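Local coordinates for embryonic developmental protein tofu-6 (Caenorhabditis elegans, PDB 7OCX) that probably supports piRNA (21U-RNA) biogenesis and embryonic development in the worm as a component of the PETISCO complex, joining protein PID-3 through its RNA recognition motif domain, at residues Lys15-His20 against Phe61-Ser66; Trp31-Val36 against Ser44-Val49. One frame throughout, in Å; residues are numbered along the deposited sequence.

Contact 1 (Lys15-His20 against Phe61-Ser66); sequences KDAGFH and FVNMMS
F19 and V62 pair through both backbone bonds of an antiparallel ladder: F19 N gives its hydrogen to V62 O at 2.7 Å, and V62 N returns a bond to F19 O at 3.0 Å. One step beyond, M64 N reaches A17 O at 2.8 Å, and this third bond joins the end of strand 57-64 to A17, in the loop leading into strand 18-25. Between them G18 and N63 form a non-hydrogen-bonded pair whose CA atoms come within 4.0 Å. In the conformer described, N63 has CG anti to its own N (chi1 -164°), which carries OD1 over the glycine to lie 3.3 Å from G18 CA. These are the two central strands, 18-25 and 57-64, of the RNA recognition motif fold. F19 and M64 sit on the sheet face that carries the helices, where F19 CE2 has M64 CG at its edge, 4.1 Å away, and helix 67-75 packs on the F19 ring through A70 and V73. Against this buried end, from A17 to F19 and N63 to M64, the H20 and F61 end is more open to solvent. There the partly exposed F61 lays CD1 against the backbone, 3.1 Å from F19 O, while the exposed H20 ring stands obliquely to the F61 ring, centroids 5.9 Å apart and planes at 50°. H94 meets both rings, edge-to-face with F61, and Y13 also meets F61. With F61 cut back to alanine, H20, Y13 and H94 would probably lose their shared aromatic neighbour, and F19 O its cover on this side.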
loop_
_atom_site.group_PDB
_atom_site.type_symbol
_atom_site.label_atom_id
_atom_site.label_comp_id
_atom_site.label_asym_id
_atom_site.label_seq_id
_atom_site.Cartn_x
_atom_site.Cartn_y
_atom_site.Cartn_z
ATOM N N LYS C 15 -3.829 9.996 -14.995
ATOM C CA LYS C 15 -4.910 10.551 -15.788
ATOM C C LYS C 15 -5.951 11.220 -14.904
ATOM O O LYS C 15 -6.401 10.645 -13.911
ATOM C CB LYS C 15 -5.535 9.416 -16.596
ATOM C CG LYS C 15 -6.557 9.861 -17.595
ATOM C CD LYS C 15 -6.948 8.724 -18.506
ATOM C CE LYS C 15 -7.978 9.195 -19.510
ATOM N NZ LYS C 15 -8.315 8.103 -20.444
ATOM N N ASP C 16 -6.310 12.454 -15.274
ATOM C CA ASP C 16 -7.344 13.287 -14.663
ATOM C C ASP C 16 -7.038 13.715 -13.228
ATOM O O ASP C 16 -7.949 14.187 -12.525
ATOM C CB ASP C 16 -8.705 12.583 -14.708
ATOM C CG ASP C 16 -9.179 12.297 -16.139
ATOM O OD1 ASP C 16 -8.754 13.024 -17.066
ATOM O OD2 ASP C 16 -9.980 11.352 -16.333
ATOM N N ALA C 17 -5.794 13.603 -12.779
ATOM C CA ALA C 17 -5.439 13.983 -11.420
ATOM C C ALA C 17 -4.706 15.310 -11.358
ATOM O O ALA C 17 -4.425 15.794 -10.260
ATOM C CB ALA C 17 -4.572 12.901 -10.765
ATOM N N GLY C 18 -4.425 15.921 -12.504
ATOM C CA GLY C 18 -3.590 17.100 -12.539
ATOM C C GLY C 18 -4.234 18.363 -13.069
ATOM O O GLY C 18 -5.204 18.327 -13.837
ATOM N N PHE C 19 -3.653 19.495 -12.677
ATOM C CA PHE C 19 -4.185 20.802 -13.007
ATOM C C PHE C 19 -3.082 21.748 -13.454
ATOM O O PHE C 19 -1.958 21.700 -12.948
ATOM C CB PHE C 19 -4.868 21.436 -11.806
ATOM C CG PHE C 19 -5.988 20.639 -11.264
ATOM C CD1 PHE C 19 -7.201 20.593 -11.926
ATOM C CD2 PHE C 19 -5.830 19.918 -10.095
ATOM C CE1 PHE C 19 -8.232 19.853 -11.419
ATOM C CE2 PHE C 19 -6.859 19.185 -9.578
ATOM C CZ PHE C 19 -8.063 19.145 -10.249
ATOM N N HIS C 20 -3.432 22.618 -14.400
ATOM C CA HIS C 20 -2.654 23.812 -14.696
ATOM C C HIS C 20 -3.229 24.947 -13.860
ATOM O O HIS C 20 -4.455 25.073 -13.731
ATOM C CB HIS C 20 -2.715 24.166 -16.182
ATOM C CG HIS C 20 -1.997 23.186 -17.063
ATOM N ND1 HIS C 20 -0.629 23.013 -17.035
ATOM C CD2 HIS C 20 -2.463 22.336 -18.011
ATOM C CE1 HIS C 20 -0.286 22.093 -17.919
ATOM N NE2 HIS C 20 -1.380 21.665 -18.524
ATOM N N PHE C 61 1.582 24.206 -11.719
ATOM C CA PHE C 61 1.115 22.877 -12.061
ATOM C C PHE C 61 1.007 22.131 -10.747
ATOM O O PHE C 61 1.893 22.235 -9.895
ATOM C CB PHE C 61 2.087 22.182 -12.994
ATOM C CG PHE C 61 1.773 20.775 -13.221
ATOM C CD1 PHE C 61 0.676 20.422 -14.009
ATOM C CD2 PHE C 61 2.568 19.792 -12.688
ATOM C CE1 PHE C 61 0.370 19.098 -14.242
ATOM C CE2 PHE C 61 2.287 18.494 -12.938
ATOM C CZ PHE C 61 1.178 18.136 -13.721
ATOM N N VAL C 62 -0.099 21.430 -10.564
ATOM C CA VAL C 62 -0.334 20.628 -9.374
ATOM C C VAL C 62 -0.924 19.299 -9.812
ATOM O O VAL C 62 -1.858 19.280 -10.614
ATOM C CB VAL C 62 -1.297 21.314 -8.387
ATOM C CG1 VAL C 62 -1.603 20.389 -7.231
ATOM C CG2 VAL C 62 -0.685 22.565 -7.872
ATOM N N ASN C 63 -0.388 18.192 -9.284
ATOM C CA ASN C 63 -0.957 16.870 -9.517
ATOM C C ASN C 63 -1.380 16.322 -8.159
ATOM O O ASN C 63 -0.559 16.251 -7.234
ATOM C CB ASN C 63 0.046 15.951 -10.245
ATOM C CG ASN C 63 -0.627 14.715 -10.839
ATOM O OD1 ASN C 63 -1.235 14.806 -11.912
ATOM N ND2 ASN C 63 -0.433 13.547 -10.228
ATOM N N MET C 64 -2.649 15.946 -8.042
ATOM C CA MET C 64 -3.092 15.328 -6.809
ATOM C C MET C 64 -2.681 13.860 -6.785
ATOM O O MET C 64 -2.344 13.258 -7.807
ATOM C CB MET C 64 -4.597 15.473 -6.631
ATOM C CG MET C 64 -5.146 16.891 -6.673
ATOM S SD MET C 64 -4.388 18.007 -5.514
ATOM C CE MET C 64 -5.138 17.454 -3.967
ATOM N N MET C 65 -2.677 13.290 -5.587
ATOM C CA MET C 65 -2.272 11.898 -5.460
ATOM C C MET C 65 -3.280 10.949 -6.091
ATOM O O MET C 65 -2.917 9.824 -6.456
ATOM C CB MET C 65 -2.075 11.546 -3.987
ATOM C CG MET C 65 -1.484 10.185 -3.826
ATOM S SD MET C 65 0.269 10.031 -4.136
ATOM C CE MET C 65 0.943 11.569 -3.520
ATOM N N SER C 66 -4.529 11.368 -6.217
ATOM C CA SER C 66 -5.555 10.489 -6.754
ATOM C C SER C 66 -6.625 11.324 -7.430
ATOM O O SER C 66 -6.773 12.516 -7.160
ATOM C CB SER C 66 -6.127 9.609 -5.639
ATOM O OG SER C 66 -6.989 10.357 -4.797
#

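Contact 2 (Trp31-Val36 against Ser44-Val49); sequences WNLFHV and SYCRVV
Helix 31-36 runs across strand 45-49 at 135° between their directions, the two short axes 7.7 Å apart at closest approach, with no hydrogen bond between them and F34 and C46 as the nearest CA pair at 6.1 Å. C46 points its side chain at the helix, and SG, anti to the residue's own N (chi1 -176°), settles against the start of F34: F34 N is 3.4 Å away and F34 CB 3.8 Å. L33 flanks the sulfur with CB, CG and CD2 together, CG at 3.8 Å. CD2 extends further along the strand, touching R47 O at 3.8 Å and, more loosely, V48 CG2 at 4.4 Å. In the RNA recognition motif this is the first helix packing on the edge strand that follows it, and L33 also reaches V62 on the neighbouring strand 57-64, so a single leucine bridges two strands of the sheet. F34 touches C46 through its CB, while its ring meets F57 of a PID-3 chain with the planes at about 30°. W31 meets the same F57 of that PID-3 chain, which places this helix at the interface between the proteins. R47 directs its CB away from the helix, yet its long chain bends at chi2 and chi3, and NH1 makes a salt bridge to D30, just ahead of W31; Y45 OH lies over one face of the guanidinium, toward its rim. Where the chain enters this strand, S44 O accepts hydrogen bonds from N55 and Q58 of a PID-3 chain.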
loop_
_atom_site.group_PDB
_atom_site.type_symbol
_atom_site.label_atom_id
_atom_site.label_comp_id
_atom_site.label_asym_id
_atom_site.label_seq_id
_atom_site.Cartn_x
_atom_site.Cartn_y
_atom_site.Cartn_z
ATOM N N TRP C 31 5.832 25.908 -1.990
ATOM C CA TRP C 31 5.202 25.469 -0.749
ATOM C C TRP C 31 3.890 26.196 -0.480
ATOM O O TRP C 31 2.956 25.593 0.050
ATOM C CB TRP C 31 6.139 25.620 0.438
ATOM C CG TRP C 31 7.225 24.625 0.444
ATOM C CD1 TRP C 31 8.532 24.841 0.108
ATOM C CD2 TRP C 31 7.117 23.221 0.742
ATOM N NE1 TRP C 31 9.249 23.681 0.217
ATOM C CE2 TRP C 31 8.401 22.666 0.588
ATOM C CE3 TRP C 31 6.059 22.383 1.130
ATOM C CZ2 TRP C 31 8.669 21.321 0.832
ATOM C CZ3 TRP C 31 6.314 21.039 1.346
ATOM C CH2 TRP C 31 7.603 20.514 1.185
ATOM N N ASN C 32 3.775 27.474 -0.854
ATOM C CA ASN C 32 2.485 28.156 -0.726
ATOM C C ASN C 32 1.418 27.455 -1.566
ATOM O O ASN C 32 0.292 27.226 -1.106
ATOM C CB ASN C 32 2.631 29.614 -1.166
ATOM C CG ASN C 32 3.603 30.376 -0.303
ATOM O OD1 ASN C 32 4.569 30.950 -0.807
ATOM N ND2 ASN C 32 3.344 30.413 1.000
ATOM N N LEU C 33 1.760 27.144 -2.817
ATOM C CA LEU C 33 0.856 26.447 -3.728
ATOM C C LEU C 33 0.487 25.073 -3.183
ATOM O O LEU C 33 -0.685 24.668 -3.199
ATOM C CB LEU C 33 1.534 26.332 -5.095
ATOM C CG LEU C 33 0.711 25.727 -6.228
ATOM C CD1 LEU C 33 -0.557 26.521 -6.471
ATOM C CD2 LEU C 33 1.545 25.652 -7.496
ATOM N N PHE C 34 1.485 24.336 -2.701
ATOM C CA PHE C 34 1.218 23.040 -2.089
ATOM C C PHE C 34 0.196 23.168 -0.960
ATOM O O PHE C 34 -0.737 22.361 -0.852
ATOM C CB PHE C 34 2.541 22.441 -1.590
ATOM C CG PHE C 34 2.368 21.336 -0.596
ATOM C CD1 PHE C 34 2.124 20.037 -1.020
ATOM C CD2 PHE C 34 2.450 21.600 0.763
ATOM C CE1 PHE C 34 1.952 19.015 -0.107
ATOM C CE2 PHE C 34 2.271 20.593 1.686
ATOM C CZ PHE C 34 2.021 19.289 1.253
ATOM N N HIS C 35 0.360 24.187 -0.106
ATOM C CA HIS C 35 -0.515 24.301 1.062
ATOM C C HIS C 35 -1.966 24.494 0.630
ATOM O O HIS C 35 -2.890 23.966 1.258
ATOM C CB HIS C 35 -0.110 25.461 1.988
ATOM C CG HIS C 35 1.177 25.252 2.734
ATOM N ND1 HIS C 35 1.613 24.013 3.153
ATOM C CD2 HIS C 35 2.074 26.147 3.222
ATOM C CE1 HIS C 35 2.762 24.143 3.797
ATOM N NE2 HIS C 35 3.058 25.430 3.865
ATOM N N VAL C 36 -2.188 25.284 -0.420
ATOM C CA VAL C 36 -3.551 25.502 -0.884
ATOM C C VAL C 36 -4.181 24.194 -1.330
ATOM O O VAL C 36 -5.344 23.916 -1.015
ATOM C CB VAL C 36 -3.592 26.546 -2.011
ATOM C CG1 VAL C 36 -4.964 26.508 -2.695
ATOM C CG2 VAL C 36 -3.293 27.900 -1.429
ATOM N N SER C 44 0.676 14.950 -5.134
ATOM C CA SER C 44 1.804 14.189 -5.659
ATOM C C SER C 44 2.936 15.069 -6.161
ATOM O O SER C 44 4.111 14.729 -5.987
ATOM C CB SER C 44 1.342 13.290 -6.813
ATOM O OG SER C 44 2.457 12.752 -7.494
ATOM N N TYR C 45 2.611 16.188 -6.811
ATOM C CA TYR C 45 3.623 17.095 -7.332
ATOM C C TYR C 45 3.073 18.504 -7.423
ATOM O O TYR C 45 1.889 18.708 -7.667
ATOM C CB TYR C 45 4.146 16.728 -8.722
ATOM C CG TYR C 45 5.423 17.468 -9.095
ATOM C CD1 TYR C 45 6.432 17.675 -8.150
ATOM C CD2 TYR C 45 5.632 17.940 -10.390
ATOM C CE1 TYR C 45 7.600 18.345 -8.478
ATOM C CE2 TYR C 45 6.805 18.602 -10.731
ATOM C CZ TYR C 45 7.782 18.800 -9.771
ATOM O OH TYR C 45 8.941 19.458 -10.116
ATOM N N CYS C 46 3.983 19.467 -7.333
ATOM C CA CYS C 46 3.648 20.865 -7.194
ATOM C C CYS C 46 4.821 21.697 -7.684
ATOM O O CYS C 46 5.928 21.539 -7.170
ATOM C CB CYS C 46 3.361 21.135 -5.719
ATOM S SG CYS C 46 2.840 22.715 -5.392
ATOM N N ARG C 47 4.591 22.594 -8.645
ATOM C CA ARG C 47 5.697 23.429 -9.081
ATOM C C ARG C 47 5.176 24.754 -9.623
ATOM O O ARG C 47 4.109 24.825 -10.236
ATOM C CB ARG C 47 6.557 22.700 -10.137
ATOM C CG ARG C 47 7.780 23.479 -10.645
ATOM C CD ARG C 47 8.880 23.735 -9.572
ATOM N NE ARG C 47 9.658 22.580 -9.121
ATOM C CZ ARG C 47 9.519 21.954 -7.955
ATOM N NH1 ARG C 47 8.565 22.285 -7.090
ATOM N NH2 ARG C 47 10.373 20.982 -7.641
ATOM N N VAL C 48 5.933 25.805 -9.343
ATOM C CA VAL C 48 5.789 27.095 -10.005
ATOM C C VAL C 48 6.738 27.104 -11.193
ATOM O O VAL C 48 7.953 26.965 -11.016
ATOM C CB VAL C 48 6.116 28.243 -9.039
ATOM C CG1 VAL C 48 6.172 29.556 -9.794
ATOM C CG2 VAL C 48 5.093 28.282 -7.933
ATOM N N VAL C 49 6.193 27.272 -12.399
ATOM C CA VAL C 49 6.970 27.069 -13.608
ATOM C C VAL C 49 7.368 28.375 -14.285
ATOM O O VAL C 49 8.393 28.402 -14.964
ATOM C CB VAL C 49 6.225 26.155 -14.609
ATOM C CG1 VAL C 49 6.079 24.731 -14.082
ATOM C CG2 VAL C 49 4.889 26.733 -15.007
#

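Contact 1 and contact 2 meet on one sheet, their centres about 11 Å apart, because strand 57-64 of contact 1 lies beside strand 43-51 of contact 2. The join is a classic beta bulge at S44 and Y45, both opposite N63: N63 O and S44 N are 2.8 Å apart, as are N63 N and Y45 O, both probable hydrogen bonds. Alongside it M65 CE packs 3.5 Å from S44 CA. Contact 1 is held by backbone bonds, contact 2 by side chains. Two PID-3 chains come up to them: D16 hydrogen-bonds to N74 of one PID-3 chain, while the junction of M65 and S44 faces Q58 of another.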